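Local atomic coordinates of DnaJ homolog dnj-2 (Caenorhabditis elegans, PDB entry 2QSA), a protein that probably acts as an Hsp40-type membrane co-chaperone of the DNAJC25 family, using the J domain described here to engage an Hsp70 partner. Residues 18-23 with 59-64; 69-74 with 79-84. One frame throughout, in Å; residues are numbered along the deposited sequence. Where two conformers were deposited one is given.

Overall arrangement
The chain is the J-domain fragment of the protein, built of helices and loops without strands. Contact 1 comes first. It joins the short helix 17-20 to the middle of helix 52-73 and closes a loop of 35 residues that holds helix 30-43. Contact 2 follows after contact 1 has closed, so the two are in series and neither nests nor crosses. It packs helix 75-86 against the C-terminal end of helix 52-73, with D74 between the two helices. Their centres lie about 14 Å apart, and helix 52-73 serves both. Y18 of contact 1 bridges them: its ring packs on L72 and Y81, and its hydroxyl probably hydrogen-bonds to D82.

Contact 1 (18-23 with 59-64); sequences YDVLEV and EERFRV
The guanidinium of R61 lies beside V20 across this contact. A water sits at the edge of the guanidinium, in its plane. It accepts a hydrogen bond from NH2 of R61 at 2.9 Å. The same water donates to the carbonyl O of V20, 2.7 Å away. One water therefore joins the arginine to the last turn of helix 17-20. CG1 of V20 meets the guanidinium obliquely, 4.1 Å from NH2 of R61. The R61 chain turns at its second torsion (chi2 58°), and this bend helps carry the charged group toward V20. NH1 of R61 makes a salt bridge with E15, so the group is held at two of its nitrogens. This pairing probably limits its rotation.

The apolar half of the contact is V20 against V64. Their side chains cross at about a right angle. CG1 of V64 touches both methyls of V20, with 4.0 Å to CG2 of V20. CG1 of V20 also rests 4.0 Å from the carbonyl O of V64. In V20 this methyl lies opposite the backbone N (chi1 171°), and the other branch completes the fork around CG1 of V64.

Helix 17-20 ends here in a Schellman motif. E22 has positive phi, and V23 N bonds back to O of Y18 at 3.0 Å. E22 N bonds to O of D19. The chain then leaves the helix toward helix 30-43.

V20 is buried and also packs on A68, one turn further along helix 52-73. L21 fills the neighbouring position between that helix and L33 and L40 of helix 30-43. The contact thus lays the short N-terminal helix of the J domain against helix 52-73, one of its two long helices, beside the other, 30-43.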
ATOM      1  N   TYR A  18       4.460  -1.537   3.206  1.00 14.31           N
ATOM      2  CA  TYR A  18       5.038  -2.831   3.678  1.00 14.72           C
ATOM      3  C   TYR A  18       4.282  -3.306   4.934  1.00 15.45           C
ATOM      4  O   TYR A  18       3.947  -4.490   5.043  1.00 16.42           O
ATOM      5  CB  TYR A  18       6.499  -2.689   4.008  1.00 15.61           C
ATOM      6  CG  TYR A  18       7.386  -2.448   2.836  1.00 15.22           C
ATOM      7  CD1 TYR A  18       7.839  -3.522   2.030  1.00 16.62           C
ATOM      8  CD2 TYR A  18       7.801  -1.156   2.514  1.00 14.22           C
ATOM      9  CE1 TYR A  18       8.732  -3.293   0.952  1.00 16.94           C
ATOM     10  CE2 TYR A  18       8.711  -0.912   1.443  1.00 17.08           C
ATOM     11  CZ  TYR A  18       9.141  -1.994   0.656  1.00 17.25           C
ATOM     12  OH  TYR A  18      10.026  -1.765  -0.386  1.00 17.55           O
ATOM     13  N   ASP A  19       4.019  -2.397   5.870  1.00 15.19           N
ATOM     14  CA  ASP A  19       3.302  -2.781   7.108  1.00 17.06           C
ATOM     15  C   ASP A  19       1.877  -3.217   6.813  1.00 16.05           C
ATOM     16  O   ASP A  19       1.374  -4.127   7.452  1.00 15.65           O
ATOM     17  CB  ASP A  19       3.250  -1.616   8.088  1.00 16.45           C
ATOM     18  CG  ASP A  19       4.636  -1.217   8.609  1.00 22.14           C
ATOM     19  OD1 ASP A  19       5.573  -1.998   8.485  1.00 26.20           O
ATOM     20  OD2 ASP A  19       4.729  -0.122   9.221  1.00 29.85           O
ATOM     21  N   VAL A  20       1.237  -2.547   5.845  1.00 14.34           N
ATOM     22  CA  VAL A  20      -0.131  -2.921   5.480  1.00 15.30           C
ATOM     23  C   VAL A  20      -0.261  -4.409   5.109  1.00 15.77           C
ATOM     24  O   VAL A  20      -1.217  -5.084   5.498  1.00 14.93           O
ATOM     25  CB  VAL A  20      -0.678  -2.036   4.297  1.00 15.02           C
ATOM     26  CG1 VAL A  20      -2.024  -2.581   3.779  1.00 14.76           C
ATOM     27  CG2 VAL A  20      -0.840  -0.578   4.761  1.00 14.16           C
ATOM     28  N   LEU A  21       0.721  -4.895   4.354  1.00 14.56           N
ATOM     29  CA  LEU A  21       0.753  -6.295   3.961  1.00 16.50           C
ATOM     30  C   LEU A  21       1.547  -7.206   4.897  1.00 16.81           C
ATOM     31  O   LEU A  21       1.672  -8.404   4.625  1.00 16.37           O
ATOM     32  CB  LEU A  21       1.275  -6.395   2.520  1.00 15.79           C
ATOM     33  CG  LEU A  21       0.376  -5.688   1.477  1.00 17.80           C
ATOM     34  CD1 LEU A  21       1.016  -5.838   0.063  1.00 19.60           C
ATOM     35  CD2 LEU A  21      -1.036  -6.279   1.450  1.00 16.11           C
ATOM     36  N   GLU A  22       2.049  -6.653   6.000  1.00 18.52           N
ATOM     37  CA  GLU A  22       2.850  -7.392   6.996  1.00 20.83           C
ATOM     38  C   GLU A  22       4.042  -8.080   6.307  1.00 20.99           C
ATOM     39  O   GLU A  22       4.371  -9.235   6.592  1.00 21.10           O
ATOM     40  CB  GLU A  22       1.947  -8.366   7.801  1.00 20.85           C
ATOM     41  CG  GLU A  22       0.715  -7.660   8.450  1.00 24.96           C
ATOM     42  CD  GLU A  22      -0.396  -8.611   9.018  1.00 27.43           C
ATOM     43  OE1 GLU A  22      -0.561  -9.771   8.565  1.00 33.66           O
ATOM     44  OE2 GLU A  22      -1.156  -8.146   9.902  1.00 35.40           O
ATOM     45  N   VAL A  23       4.659  -7.381   5.360  1.00 19.83           N
ATOM     46  CA  VAL A  23       5.894  -7.850   4.734  1.00 22.04           C
ATOM     47  C   VAL A  23       7.049  -6.955   5.172  1.00 23.19           C
ATOM     48  O   VAL A  23       6.839  -5.834   5.641  1.00 24.94           O
ATOM     49  CB  VAL A  23       5.833  -7.902   3.191  1.00 22.24           C
ATOM     50  CG1 VAL A  23       4.829  -8.941   2.733  1.00 23.67           C
ATOM     51  CG2 VAL A  23       5.499  -6.580   2.638  1.00 23.29           C
ATOM     52  N   GLU A  59     -14.785  -3.064   2.237  1.00 20.76           N
ATOM     53  CA  GLU A  59     -14.290  -2.432   0.983  1.00 21.39           C
ATOM     54  C   GLU A  59     -13.272  -1.328   1.257  1.00 20.75           C
ATOM     55  O   GLU A  59     -12.248  -1.219   0.561  1.00 19.48           O
ATOM     56  CB  GLU A  59     -15.443  -1.900   0.116  1.00 21.81           C
ATOM     57  CG  GLU A  59     -16.235  -3.024  -0.452  1.00 25.88           C
ATOM     58  CD  GLU A  59     -17.454  -2.594  -1.246  1.00 35.21           C
ATOM     59  OE1 GLU A  59     -17.398  -1.521  -1.894  1.00 34.76           O
ATOM     60  OE2 GLU A  59     -18.461  -3.351  -1.217  1.00 36.52           O
ATOM     61  N   GLU A  60     -13.558  -0.540   2.282  1.00 20.21           N
ATOM     62  CA  GLU A  60     -12.670   0.537   2.726  0.50 20.54           C
ATOM     63  C   GLU A  60     -11.289  -0.033   3.024  1.00 19.11           C
ATOM     64  O   GLU A  60     -10.277   0.480   2.549  1.00 19.62           O
ATOM     65  CB  GLU A  60     -13.205   1.190   4.006  0.50 20.81           C
ATOM     66  CG  GLU A  60     -14.189   2.316   3.814  0.50 23.18           C
ATOM     67  CD  GLU A  60     -14.796   2.798   5.143  0.50 23.15           C
ATOM     68  OE1 GLU A  60     -14.059   2.931   6.164  0.50 28.11           O
ATOM     69  OE2 GLU A  60     -16.021   3.053   5.161  0.50 25.86           O
ATOM     70  N   ARG A  61     -11.237  -1.112   3.795  1.00 17.98           N
ATOM     71  CA  ARG A  61      -9.906  -1.647   4.129  1.00 15.80           C
ATOM     72  C   ARG A  61      -9.269  -2.348   2.906  1.00 15.96           C
ATOM     73  O   ARG A  61      -8.044  -2.250   2.646  1.00 15.37           O
ATOM     74  CB  ARG A  61     -10.009  -2.623   5.289  1.00 17.43           C
ATOM     75  CG  ARG A  61      -8.668  -3.142   5.804  1.00 16.25           C
ATOM     76  CD  ARG A  61      -7.766  -1.946   6.263  1.00 15.96           C
ATOM     77  NE  ARG A  61      -6.442  -2.374   6.701  1.00 16.14           N
ATOM     78  CZ  ARG A  61      -5.416  -1.514   6.774  1.00 14.94           C
ATOM     79  NH1 ARG A  61      -5.657  -0.216   6.437  1.00 15.10           N
ATOM     80  NH2 ARG A  61      -4.188  -1.881   7.161  1.00 14.55           N
ATOM     81  N   PHE A  62     -10.109  -3.073   2.185  1.00 16.17           N
ATOM     82  CA  PHE A  62      -9.660  -3.780   0.980  1.00 15.94           C
ATOM     83  C   PHE A  62      -8.918  -2.828   0.029  1.00 15.16           C
ATOM     84  O   PHE A  62      -7.868  -3.205  -0.563  1.00 15.16           O
ATOM     85  CB  PHE A  62     -10.859  -4.419   0.270  1.00 16.38           C
ATOM     86  CG  PHE A  62     -10.462  -5.373  -0.846  1.00 17.56           C
ATOM     87  CD1 PHE A  62     -10.438  -6.733  -0.619  1.00 18.25           C
ATOM     88  CD2 PHE A  62     -10.079  -4.895  -2.100  1.00 18.76           C
ATOM     89  CE1 PHE A  62     -10.079  -7.655  -1.666  1.00 17.25           C
ATOM     90  CE2 PHE A  62      -9.708  -5.777  -3.153  1.00 19.55           C
ATOM     91  CZ  PHE A  62      -9.719  -7.168  -2.921  1.00 19.33           C
ATOM     92  N   ARG A  63      -9.452  -1.605  -0.126  1.00 15.59           N
ATOM     93  CA  ARG A  63      -8.793  -0.592  -0.954  1.00 16.87           C
ATOM     94  C   ARG A  63      -7.353  -0.326  -0.533  1.00 16.24           C
ATOM     95  O   ARG A  63      -6.477  -0.171  -1.375  1.00 15.15           O
ATOM     96  CB  ARG A  63      -9.602   0.721  -0.966  1.00 18.12           C
ATOM     97  CG  ARG A  63     -10.834   0.636  -1.884  1.00 22.57           C
ATOM     98  CD  ARG A  63     -11.431   2.032  -2.133  1.00 23.64           C
ATOM     99  NE  ARG A  63     -12.153   2.573  -0.968  1.00 32.53           N
ATOM    100  CZ  ARG A  63     -13.440   2.324  -0.694  1.00 35.01           C
ATOM    101  NH1 ARG A  63     -14.146   1.517  -1.470  1.00 35.23           N
ATOM    102  NH2 ARG A  63     -14.014   2.853   0.385  1.00 36.69           N
ATOM    103  N   VAL A  64      -7.115  -0.259   0.772  1.00 14.82           N
ATOM    104  CA  VAL A  64      -5.725  -0.044   1.228  1.00 15.33           C
ATOM    105  C   VAL A  64      -4.825  -1.246   0.895  1.00 13.86           C
ATOM    106  O   VAL A  64      -3.655  -1.069   0.485  1.00 14.02           O
ATOM    107  CB  VAL A  64      -5.690   0.299   2.732  1.00 14.11           C
ATOM    108  CG1 VAL A  64      -4.259   0.714   3.119  1.00 15.00           C
ATOM    109  CG2 VAL A  64      -6.722   1.452   3.009  1.00 16.96           C
TER
HETATM  110  O   HOH W   1      -3.198  -4.572   7.267  1.00 20.53           O

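Contact 2 (69-74 with 79-84); sequences YETLKD and TNYDYY
T71 and L72 both meet the ring of Y81, and their side chains reach it in different ways. The T71 side chain crosses Y81 at about a right angle. Its methyl CG2 comes to 3.6 Å from CG of Y81 and 3.7 Å from CB of Y81, at the root of the ring. This methyl lies opposite the backbone N of T71 (chi1 -61° for OG1), which directs it across to helix 75-86. The L72 side chain runs at a slant to Y81. Its CD2 lies 3.9 Å from CD2 of Y81. Both methyls approach the ring obliquely.

The ring has a further neighbour. Y11 packs edge-to-face with it. D74 is the N-cap of helix 75-86. In the conformer given, its OD2 accepts a bond from A77 N, capping the first turn of helix 75-86.

The chemistry across the interface is apolar, while the polar ends bond elsewhere. OG1 of T71 is hydrogen-bonded to O of T67 in its own helix. OH of Y81 is hydrogen-bonded to N of C17. Y81 therefore offers an apolar ring to T71 and L72 and a polar hydroxyl that ties helix 75-86 to the start of helix 17-20.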
ATOM      1  N   TYR A  69      -0.433  -3.459  -2.459  1.00 13.42           N
ATOM      2  CA  TYR A  69       0.110  -4.483  -3.386  1.00 13.66           C
ATOM      3  C   TYR A  69       0.516  -3.830  -4.707  1.00 15.56           C
ATOM      4  O   TYR A  69       1.563  -4.174  -5.247  1.00 14.45           O
ATOM      5  CB  TYR A  69      -0.934  -5.559  -3.617  1.00 14.21           C
ATOM      6  CG  TYR A  69      -0.451  -6.731  -4.431  1.00 13.75           C
ATOM      7  CD1 TYR A  69       0.723  -7.422  -4.087  1.00 14.96           C
ATOM      8  CD2 TYR A  69      -1.212  -7.232  -5.491  1.00 13.72           C
ATOM      9  CE1 TYR A  69       1.172  -8.559  -4.792  1.00 13.97           C
ATOM     10  CE2 TYR A  69      -0.769  -8.398  -6.212  1.00 15.37           C
ATOM     11  CZ  TYR A  69       0.430  -9.048  -5.852  1.00 13.77           C
ATOM     12  OH  TYR A  69       0.861 -10.172  -6.543  1.00 15.55           O
ATOM     13  N   GLU A  70      -0.318  -2.914  -5.215  1.00 15.82           N
ATOM     14  CA  GLU A  70      -0.008  -2.217  -6.469  0.60 17.54           C
ATOM     15  C   GLU A  70       1.287  -1.424  -6.372  1.00 17.61           C
ATOM     16  O   GLU A  70       2.064  -1.388  -7.321  1.00 18.09           O
ATOM     17  CB  GLU A  70      -1.181  -1.336  -6.884  0.60 18.04           C
ATOM     18  CG  GLU A  70      -2.407  -2.160  -7.266  0.60 17.43           C
ATOM     19  CD  GLU A  70      -3.712  -1.353  -7.334  0.60 20.95           C
ATOM     20  OE1 GLU A  70      -3.655  -0.115  -7.124  0.60 27.94           O
ATOM     21  OE2 GLU A  70      -4.799  -1.956  -7.599  0.60 20.25           O
ATOM     22  N   THR A  71       1.521  -0.806  -5.214  1.00 15.10           N
ATOM     23  CA  THR A  71       2.727  -0.008  -4.996  1.00 15.93           C
ATOM     24  C   THR A  71       3.964  -0.893  -4.941  1.00 16.01           C
ATOM     25  O   THR A  71       5.010  -0.511  -5.481  1.00 17.08           O
ATOM     26  CB  THR A  71       2.587   0.736  -3.669  1.00 15.98           C
ATOM     27  OG1 THR A  71       1.430   1.610  -3.777  1.00 16.91           O
ATOM     28  CG2 THR A  71       3.868   1.537  -3.315  1.00 15.86           C
ATOM     29  N   LEU A  72       3.843  -2.061  -4.303  1.00 14.41           N
ATOM     30  CA  LEU A  72       5.038  -2.857  -4.041  1.00 14.68           C
ATOM     31  C   LEU A  72       5.319  -3.881  -5.142  1.00 15.64           C
ATOM     32  O   LEU A  72       6.457  -4.343  -5.272  1.00 17.57           O
ATOM     33  CB  LEU A  72       4.971  -3.532  -2.681  1.00 14.37           C
ATOM     34  CG  LEU A  72       4.904  -2.541  -1.500  1.00 13.60           C
ATOM     35  CD1 LEU A  72       4.676  -3.320  -0.188  1.00 17.27           C
ATOM     36  CD2 LEU A  72       6.191  -1.721  -1.474  1.00 15.38           C
ATOM     37  N   LYS A  73       4.296  -4.269  -5.899  1.00 16.07           N
ATOM     38  CA  LYS A  73       4.464  -5.338  -6.913  0.50 17.32           C
ATOM     39  C   LYS A  73       5.069  -4.809  -8.208  1.00 18.51           C
ATOM     40  O   LYS A  73       5.726  -5.570  -8.956  1.00 19.49           O
ATOM     41  CB  LYS A  73       3.121  -6.030  -7.207  0.50 17.05           C
ATOM     42  CG  LYS A  73       3.182  -7.201  -8.194  0.50 18.66           C
ATOM     43  CD  LYS A  73       3.911  -8.403  -7.629  0.50 17.80           C
ATOM     44  CE  LYS A  73       3.626  -9.679  -8.445  0.50 18.24           C
ATOM     45  NZ  LYS A  73       3.817  -9.465  -9.913  0.50 17.24           N
ATOM     46  N   ASP A  74       4.779  -3.530  -8.491  1.00 18.89           N
ATOM     47  CA  ASP A  74       5.311  -2.873  -9.678  0.60 20.39           C
ATOM     48  C   ASP A  74       6.722  -2.360  -9.399  1.00 20.69           C
ATOM     49  O   ASP A  74       6.944  -1.563  -8.494  1.00 21.40           O
ATOM     50  CB  ASP A  74       4.416  -1.707 -10.098  0.60 21.15           C
ATOM     51  CG  ASP A  74       4.883  -1.072 -11.387  0.60 23.10           C
ATOM     52  OD1 ASP A  74       4.729  -1.745 -12.440  0.60 25.92           O
ATOM     53  OD2 ASP A  74       5.410   0.070 -11.355  0.60 22.27           O
ATOM     54  N   THR A  79      10.327   1.269  -6.525  1.00 16.07           N
ATOM     55  CA  THR A  79      11.568   2.067  -6.469  1.00 17.48           C
ATOM     56  C   THR A  79      11.210   3.507  -6.027  1.00 17.95           C
ATOM     57  O   THR A  79      11.847   4.078  -5.131  1.00 18.91           O
ATOM     58  CB  THR A  79      12.253   2.044  -7.855  1.00 17.67           C
ATOM     59  OG1 THR A  79      12.705   0.710  -8.122  1.00 20.08           O
ATOM     60  CG2 THR A  79      13.434   3.026  -7.877  1.00 18.65           C
ATOM     61  N   ASN A  80      10.134   4.057  -6.605  1.00 17.31           N
ATOM     62  CA  ASN A  80       9.641   5.390  -6.202  1.00 17.05           C
ATOM     63  C   ASN A  80       9.229   5.415  -4.724  1.00 17.09           C
ATOM     64  O   ASN A  80       9.549   6.358  -3.976  1.00 16.88           O
ATOM     65  CB  ASN A  80       8.434   5.792  -7.058  1.00 18.72           C
ATOM     66  CG  ASN A  80       8.839   6.155  -8.506  1.00 20.34           C
ATOM     67  OD1 ASN A  80      10.009   6.321  -8.788  1.00 21.57           O
ATOM     68  ND2 ASN A  80       7.871   6.274  -9.397  1.00 20.29           N
ATOM     69  N   TYR A  81       8.528   4.365  -4.312  1.00 16.12           N
ATOM     70  CA  TYR A  81       8.050   4.271  -2.926  1.00 15.55           C
ATOM     71  C   TYR A  81       9.195   4.240  -1.914  1.00 16.44           C
ATOM     72  O   TYR A  81       9.215   5.023  -0.923  1.00 15.33           O
ATOM     73  CB  TYR A  81       7.195   3.007  -2.747  1.00 16.33           C
ATOM     74  CG  TYR A  81       6.472   3.050  -1.392  1.00 15.14           C
ATOM     75  CD1 TYR A  81       5.607   4.125  -1.070  1.00 14.51           C
ATOM     76  CD2 TYR A  81       6.667   2.040  -0.423  1.00 16.77           C
ATOM     77  CE1 TYR A  81       4.960   4.210   0.155  1.00 15.04           C
ATOM     78  CE2 TYR A  81       6.038   2.107   0.817  1.00 15.42           C
ATOM     79  CZ  TYR A  81       5.173   3.176   1.116  1.00 16.40           C
ATOM     80  OH  TYR A  81       4.520   3.246   2.301  1.00 16.99           O
ATOM     81  N   ASP A  82      10.175   3.381  -2.199  1.00 16.42           N
ATOM     82  CA  ASP A  82      11.346   3.294  -1.340  1.00 17.17           C
ATOM     83  C   ASP A  82      12.108   4.634  -1.249  1.00 18.51           C
ATOM     84  O   ASP A  82      12.582   5.029  -0.172  1.00 18.26           O
ATOM     85  CB  ASP A  82      12.249   2.168  -1.846  1.00 18.31           C
ATOM     86  CG  ASP A  82      11.670   0.790  -1.571  1.00 17.43           C
ATOM     87  OD1 ASP A  82      10.729   0.647  -0.751  1.00 18.88           O
ATOM     88  OD2 ASP A  82      12.158  -0.187  -2.204  1.00 18.26           O
ATOM     89  N   TYR A  83      12.208   5.335  -2.369  1.00 18.21           N
ATOM     90  CA  TYR A  83      12.839   6.657  -2.389  1.00 19.05           C
ATOM     91  C   TYR A  83      12.065   7.653  -1.489  1.00 18.92           C
ATOM     92  O   TYR A  83      12.643   8.382  -0.677  1.00 18.09           O
ATOM     93  CB  TYR A  83      12.922   7.173  -3.819  1.00 19.74           C
ATOM     94  CG  TYR A  83      13.802   8.396  -3.897  1.00 19.87           C
ATOM     95  CD1 TYR A  83      15.142   8.278  -4.233  1.00 23.65           C
ATOM     96  CD2 TYR A  83      13.293   9.642  -3.604  1.00 19.31           C
ATOM     97  CE1 TYR A  83      15.949   9.397  -4.299  1.00 23.47           C
ATOM     98  CE2 TYR A  83      14.075  10.784  -3.675  1.00 22.45           C
ATOM     99  CZ  TYR A  83      15.416  10.646  -4.008  1.00 23.52           C
ATOM    100  OH  TYR A  83      16.214  11.769  -4.082  1.00 24.43           O
ATOM    101  N   TYR A  84      10.749   7.653  -1.638  1.00 17.04           N
ATOM    102  CA  TYR A  84       9.864   8.447  -0.761  1.00 16.57           C
ATOM    103  C   TYR A  84      10.031   8.140   0.731  1.00 15.99           C
ATOM    104  O   TYR A  84      10.125   9.056   1.551  1.00 16.63           O
ATOM    105  CB  TYR A  84       8.444   8.119  -1.206  1.00 17.13           C
ATOM    106  CG  TYR A  84       7.312   8.511  -0.287  1.00 16.89           C
ATOM    107  CD1 TYR A  84       6.958   9.868  -0.128  1.00 18.30           C
ATOM    108  CD2 TYR A  84       6.494   7.517   0.327  1.00 15.91           C
ATOM    109  CE1 TYR A  84       5.848  10.241   0.674  1.00 17.36           C
ATOM    110  CE2 TYR A  84       5.390   7.883   1.135  1.00 14.03           C
ATOM    111  CZ  TYR A  84       5.049   9.217   1.282  1.00 15.51           C
ATOM    112  OH  TYR A  84       3.953   9.544   2.032  1.00 16.47           O
TER